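Local coordinates for protein octopine dehydrogenase (Pecten maximus, PDB 3C7A) that condenses L-arginine with pyruvate, using NADH as reductant, to form D-octopine, and runs the reaction in reverse with NAD(+), at residues E122-C125 with R126-G130; A94-G97 with Y98-M102; E328-P331 with M332-V336. All coordinates share one frame; numbering follows the deposited sequence.

Contact 1 of 3, residues E122-C125 with R126-G130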
# COMPACT_ATOMS: atom_id res chain seq x y z
N GLU A 122 -9.10 -6.35 0.21
CA GLU A 122 -9.94 -7.54 0.03
C GLU A 122 -11.43 -7.31 0.34
O GLU A 122 -12.29 -7.86 -0.35
CB GLU A 122 -9.41 -8.72 0.86
CG GLU A 122 -8.01 -9.23 0.45
CD GLU A 122 -6.87 -8.53 1.18
OE1 GLU A 122 -7.12 -7.54 1.91
OE2 GLU A 122 -5.71 -8.97 1.02
N PHE A 123 -11.71 -6.50 1.37
CA PHE A 123 -13.10 -6.18 1.74
C PHE A 123 -13.83 -5.41 0.62
O PHE A 123 -15.01 -5.67 0.36
CB PHE A 123 -13.17 -5.37 3.05
CG PHE A 123 -12.47 -6.01 4.23
CD1 PHE A 123 -12.61 -7.38 4.49
CD2 PHE A 123 -11.71 -5.24 5.10
CE1 PHE A 123 -11.97 -7.97 5.59
CE2 PHE A 123 -11.08 -5.82 6.21
CZ PHE A 123 -11.21 -7.19 6.45
N GLN A 124 -13.11 -4.49 -0.01
CA GLN A 124 -13.65 -3.65 -1.10
C GLN A 124 -13.97 -4.46 -2.36
O GLN A 124 -15.02 -4.25 -2.99
CB GLN A 124 -12.67 -2.51 -1.42
CG GLN A 124 -13.18 -1.47 -2.43
CD GLN A 124 -12.20 -0.31 -2.64
OE1 GLN A 124 -11.01 -0.51 -2.88
NE2 GLN A 124 -12.72 0.91 -2.56
N CYS A 125 -13.07 -5.37 -2.72
CA CYS A 125 -13.24 -6.26 -3.88
C CYS A 125 -14.47 -7.16 -3.75
O CYS A 125 -15.22 -7.35 -4.72
CB CYS A 125 -11.98 -7.10 -4.10
SG CYS A 125 -11.94 -8.10 -5.62
N ARG A 126 -14.69 -7.70 -2.55
CA ARG A 126 -15.83 -8.58 -2.26
C ARG A 126 -17.18 -7.86 -2.40
O ARG A 126 -18.14 -8.43 -2.93
CB ARG A 126 -15.69 -9.20 -0.86
CG ARG A 126 -14.73 -10.38 -0.77
CD ARG A 126 -14.42 -10.75 0.68
NE ARG A 126 -13.84 -12.09 0.81
CZ ARG A 126 -13.26 -12.56 1.91
NH1 ARG A 126 -13.17 -11.82 3.01
NH2 ARG A 126 -12.76 -13.79 1.91
N ASP A 127 -17.24 -6.62 -1.93
CA ASP A 127 -18.47 -5.82 -1.96
C ASP A 127 -18.94 -5.48 -3.38
O ASP A 127 -20.13 -5.57 -3.69
CB ASP A 127 -18.30 -4.53 -1.14
CG ASP A 127 -19.57 -3.70 -1.06
OD1 ASP A 127 -20.49 -4.08 -0.30
OD2 ASP A 127 -19.65 -2.66 -1.74
N ILE A 128 -17.99 -5.09 -4.24
CA ILE A 128 -18.31 -4.61 -5.59
C ILE A 128 -18.54 -5.74 -6.61
O ILE A 128 -19.45 -5.65 -7.44
CB ILE A 128 -17.26 -3.57 -6.09
CG1 ILE A 128 -17.23 -2.35 -5.16
CG2 ILE A 128 -17.56 -3.12 -7.53
CD1 ILE A 128 -16.02 -1.45 -5.31
N LEU A 129 -17.74 -6.81 -6.53
CA LEU A 129 -17.85 -7.92 -7.48
C LEU A 129 -18.93 -8.96 -7.15
O LEU A 129 -19.43 -9.64 -8.04
CB LEU A 129 -16.49 -8.63 -7.68
CG LEU A 129 -15.34 -7.89 -8.38
CD1 LEU A 129 -14.16 -8.83 -8.58
CD2 LEU A 129 -15.77 -7.29 -9.72
N GLY A 130 -19.28 -9.07 -5.87
CA GLY A 130 -20.34 -9.99 -5.43
C GLY A 130 -19.95 -11.45 -5.45
O GLY A 130 -18.89 -11.83 -4.94
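Cys125 and Leu129 meet one turn apart on helix 121-129, with SG of Cys125 3.8 Å from CD1 of Leu129. The thiol has swung anti to the backbone nitrogen (chi1 -173°), which carries the sulfur forward along the helix to the leucine methyl. The same two residues are joined through the backbone: Leu129 N bonds to Cys125 O at 3.1 Å, with 161° at the hydrogen.

On another flank Gln124 and Ile128 lie side by side and point the same way. The glutamine takes the same first torsion as the cysteine; that torsion sets CG 4.0 Å from CD1 of Ile128, and the extended chain beyond it carries the amide past the turn, where OE1 accepts a hydrogen bond from Arg381. The backbone bond from Ile128 N to Gln124 O is weak.

Arg126 follows a different course. Its CG stands anti to the carbonyl carbon (chi1 -79°) and passes 3.5 Å from the carbonyl oxygen of Glu122, which already accepts Arg126 N at 3.3 Å. From there the chain stays extended, and its two terminal nitrogens make weak hydrogen bonds to the carbonyls of Ile394 and Leu395.

The chemistry is therefore divided: aliphatic stems and a sulfur pack along the turn, while the amide and guanidinium ends tie this Rossmann-type crossover helix to the C-terminal part of the chain.

Contact 2 of 3, residues A94-G97 with Y98-M102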
# COMPACT_ATOMS: atom_id res chain seq x y z
N ALA A 94 -8.08 5.83 -5.72
CA ALA A 94 -8.52 5.58 -7.10
C ALA A 94 -8.95 4.13 -7.37
O ALA A 94 -9.38 3.81 -8.49
CB ALA A 94 -7.43 6.01 -8.09
N HIS A 95 -8.84 3.26 -6.37
CA HIS A 95 -9.17 1.84 -6.53
C HIS A 95 -10.65 1.56 -6.80
O HIS A 95 -10.98 0.67 -7.59
CB HIS A 95 -8.67 1.00 -5.33
CG HIS A 95 -7.18 0.83 -5.28
ND1 HIS A 95 -6.52 0.46 -4.13
CD2 HIS A 95 -6.23 0.98 -6.23
CE1 HIS A 95 -5.22 0.38 -4.38
NE2 HIS A 95 -5.02 0.69 -5.65
N GLU A 96 -11.54 2.32 -6.15
CA GLU A 96 -13.00 2.16 -6.30
C GLU A 96 -13.46 2.25 -7.76
O GLU A 96 -14.31 1.47 -8.19
CB GLU A 96 -13.75 3.19 -5.44
CG GLU A 96 -15.27 2.97 -5.38
CD GLU A 96 -16.02 4.08 -4.65
OE1 GLU A 96 -15.79 5.27 -4.95
OE2 GLU A 96 -16.86 3.76 -3.78
N GLY A 97 -12.89 3.19 -8.51
CA GLY A 97 -13.23 3.40 -9.91
C GLY A 97 -12.90 2.24 -10.84
O GLY A 97 -13.66 1.94 -11.76
N TYR A 98 -11.77 1.58 -10.59
CA TYR A 98 -11.33 0.45 -11.41
C TYR A 98 -12.13 -0.84 -11.17
O TYR A 98 -12.40 -1.59 -12.12
CB TYR A 98 -9.82 0.20 -11.26
CG TYR A 98 -8.97 1.25 -11.95
CD1 TYR A 98 -8.77 1.23 -13.33
CD2 TYR A 98 -8.36 2.27 -11.21
CE1 TYR A 98 -8.00 2.20 -13.97
CE2 TYR A 98 -7.58 3.25 -11.84
CZ TYR A 98 -7.40 3.20 -13.21
OH TYR A 98 -6.63 4.16 -13.84
N PHE A 99 -12.51 -1.09 -9.92
CA PHE A 99 -13.36 -2.25 -9.57
C PHE A 99 -14.75 -2.18 -10.21
O PHE A 99 -15.28 -3.19 -10.68
CB PHE A 99 -13.49 -2.42 -8.05
CG PHE A 99 -12.28 -3.03 -7.37
CD1 PHE A 99 -11.71 -4.21 -7.84
CD2 PHE A 99 -11.72 -2.43 -6.24
CE1 PHE A 99 -10.60 -4.78 -7.21
CE2 PHE A 99 -10.61 -2.99 -5.61
CZ PHE A 99 -10.05 -4.17 -6.09
N GLN A 100 -15.34 -0.98 -10.22
CA GLN A 100 -16.66 -0.75 -10.83
C GLN A 100 -16.65 -0.95 -12.36
O GLN A 100 -17.61 -1.50 -12.92
CB GLN A 100 -17.19 0.64 -10.49
CG GLN A 100 -17.71 0.79 -9.05
CD GLN A 100 -18.09 2.22 -8.69
OE1 GLN A 100 -18.91 2.45 -7.79
NE2 GLN A 100 -17.49 3.20 -9.36
N ALA A 101 -15.57 -0.52 -13.01
CA ALA A 101 -15.46 -0.58 -14.47
C ALA A 101 -15.22 -1.99 -15.02
O ALA A 101 -15.69 -2.32 -16.11
CB ALA A 101 -14.37 0.37 -14.96
N MET A 102 -14.48 -2.82 -14.27
CA MET A 102 -14.09 -4.16 -14.73
C MET A 102 -15.16 -5.24 -14.50
O MET A 102 -15.10 -6.31 -15.11
CB MET A 102 -12.76 -4.59 -14.08
CG MET A 102 -12.86 -4.99 -12.61
SD MET A 102 -11.36 -5.74 -11.93
CE MET A 102 -10.30 -4.31 -11.76
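Tyr98 and Phe99 both hold CG anti to their own carbonyl carbon (chi1 -72° and -77°), a choice that turns each ring back toward the preceding turn of helix 95-102. Ala94 O lies at the edge of the tyrosine ring, near its plane and 3.3 Å from CD2 of Tyr98. The phenylalanine instead approaches the carbonyl of His95 obliquely, with CD2 3.5 Å from His95 O. That same oxygen receives Phe99 N at 3.3 Å, nearly along the C=O axis, and a weaker, bent bond from Tyr98 N, so one acceptor serves two amides in the first turn. Gln100 repeats the torsion, and its CG passes 3.6 Å from Glu96 O. With an alanine in place of Phe99 the ring beside the His95 carbonyl would be gone, and a gap would probably open against OE1 of Gln124, which CE2 of the ring now touches.

The helix links the parallel strands 85-88 and 111-114 in a beta-alpha-beta unit of the nucleotide-binding domain. One flank packs on helix 121-129; Tyr98 reaches toward the dinucleotide-binding segments, its OH weakly hydrogen-bonded to Leu34 N.

Contact 3 of 3, residues E328-P331 with M332-V336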
# COMPACT_ATOMS: atom_id res chain seq x y z
N GLU A 328 -3.92 9.87 3.43
CA GLU A 328 -3.94 8.48 2.98
C GLU A 328 -3.78 7.48 4.14
O GLU A 328 -4.55 6.52 4.24
CB GLU A 328 -2.86 8.23 1.91
CG GLU A 328 -3.24 8.68 0.50
CD GLU A 328 -3.72 7.54 -0.39
OE1 GLU A 328 -2.91 6.64 -0.71
OE2 GLU A 328 -4.90 7.55 -0.80
N ASP A 329 -2.81 7.73 5.02
CA ASP A 329 -2.46 6.80 6.10
C ASP A 329 -3.53 6.63 7.20
O ASP A 329 -3.50 5.63 7.93
CB ASP A 329 -1.11 7.18 6.74
CG ASP A 329 0.07 6.91 5.82
OD1 ASP A 329 -0.13 6.44 4.68
OD2 ASP A 329 1.22 7.16 6.25
N ILE A 330 -4.45 7.58 7.31
CA ILE A 330 -5.53 7.48 8.30
C ILE A 330 -6.76 6.70 7.77
O ILE A 330 -7.06 5.63 8.30
CB ILE A 330 -5.93 8.88 8.91
CG1 ILE A 330 -4.74 9.56 9.60
CG2 ILE A 330 -7.14 8.75 9.85
CD1 ILE A 330 -4.18 8.83 10.84
N PRO A 331 -7.45 7.22 6.72
CA PRO A 331 -8.66 6.51 6.25
C PRO A 331 -8.38 5.17 5.56
O PRO A 331 -9.25 4.29 5.54
CB PRO A 331 -9.29 7.50 5.27
CG PRO A 331 -8.17 8.33 4.79
CD PRO A 331 -7.20 8.44 5.94
N MET A 332 -7.25 5.03 4.88
CA MET A 332 -6.78 3.80 4.21
C MET A 332 -5.75 2.90 5.00
O MET A 332 -5.14 2.03 4.40
CB MET A 332 -6.21 4.11 2.83
CG MET A 332 -6.99 5.07 1.93
SD MET A 332 -8.43 4.37 1.19
CE MET A 332 -9.56 4.91 2.26
N GLY A 333 -5.64 3.14 6.32
CA GLY A 333 -4.68 2.56 7.24
C GLY A 333 -5.09 2.37 8.73
O GLY A 333 -5.67 1.39 9.10
N MET A 334 -4.79 3.34 9.57
CA MET A 334 -5.17 3.34 11.00
C MET A 334 -6.69 2.99 11.30
O MET A 334 -6.95 2.20 12.17
CB MET A 334 -4.70 4.61 11.77
CG MET A 334 -3.18 4.90 12.00
SD MET A 334 -2.67 6.10 13.31
CE MET A 334 -3.01 5.14 14.75
N ILE A 335 -7.63 3.55 10.52
CA ILE A 335 -9.07 3.31 10.71
C ILE A 335 -9.48 1.86 10.42
O ILE A 335 -10.36 1.31 11.10
CB ILE A 335 -9.94 4.31 9.86
CG1 ILE A 335 -9.68 5.77 10.27
CG2 ILE A 335 -11.44 3.98 9.94
CD1 ILE A 335 -10.09 6.15 11.70
N VAL A 336 -8.83 1.23 9.44
CA VAL A 336 -9.09 -0.17 9.09
C VAL A 336 -8.66 -1.12 10.22
O VAL A 336 -9.38 -2.08 10.55
CB VAL A 336 -8.42 -0.58 7.74
CG1 VAL A 336 -8.86 -1.98 7.31
CG2 VAL A 336 -8.75 0.43 6.64
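Ile330 meets both Met334 and Ile335 with different branches, and this small apolar cluster forms the centre of the turn. Its CD1 lies 4.0 Å from the sulfur of Met334, the two chains crossing obliquely; CG2 meets CG1 of Ile335 at 3.9 Å. The isoleucine can serve both because CG1 stands beside its backbone N (chi1 -59°) while CG2 takes the position anti to that nitrogen. Helix 349-362 adds to the cluster, with Ala358 against Ile330 and Ile355 against both Met334 and Ile335. On another side the Met332 chain bends at chi2 and chi3 and folds back on Pro331, placing CE 3.4 Å from Pro331 O and in contact with the CB of that ring.

Outward from this packing, the backbone is wider than an alpha helix. Met334 N bonds to Asp329 O and Ile335 N to Ile330 O, both at 3.1 Å and both five residues back, as in a pi-type turn. The second is nearly straight, 168° at the hydrogen, and lies in the carbonyl plane; Ile330 O also takes a weak bond from Gly333 N. Gly333 sits in the widened turn, its CA 3.4 Å from Asp329 O in a CA-H...O contact; a beta carbon there would clash with that oxygen. One residue earlier, Met332 N closes an ordinary four-residue step on Glu328 O.

At the polar edge, the chemistry grades from the aliphatic and thioether core to two carboxylate side chains placed beside the catalytic centre: Glu328 touches Gln118, a pyruvate-binding residue, and Asp329 touches the active-site His212.

How the contacts relate
All three are local contacts along a helix, yet their surroundings give them different characters. Contacts 1 and 2 belong to successive crossover helices of the nucleotide-binding domain, which share strand 111-114 and touch directly: Gln124 reaches His95, Glu96 and Phe99, and Ile128 rests on Phe99. Both are only partly buried, with an exposed residue or two each, and Arg381 bonds to Gln124 in contact 1 and only weakly to His95 in contact 2. Contact 3, in the alpha-helical domain, is more deeply buried and nearer the centre of the chain; it touches neither of the others. Regular four-residue bonds dominate the first two, whereas the third widens its turn where it opens beside the active site.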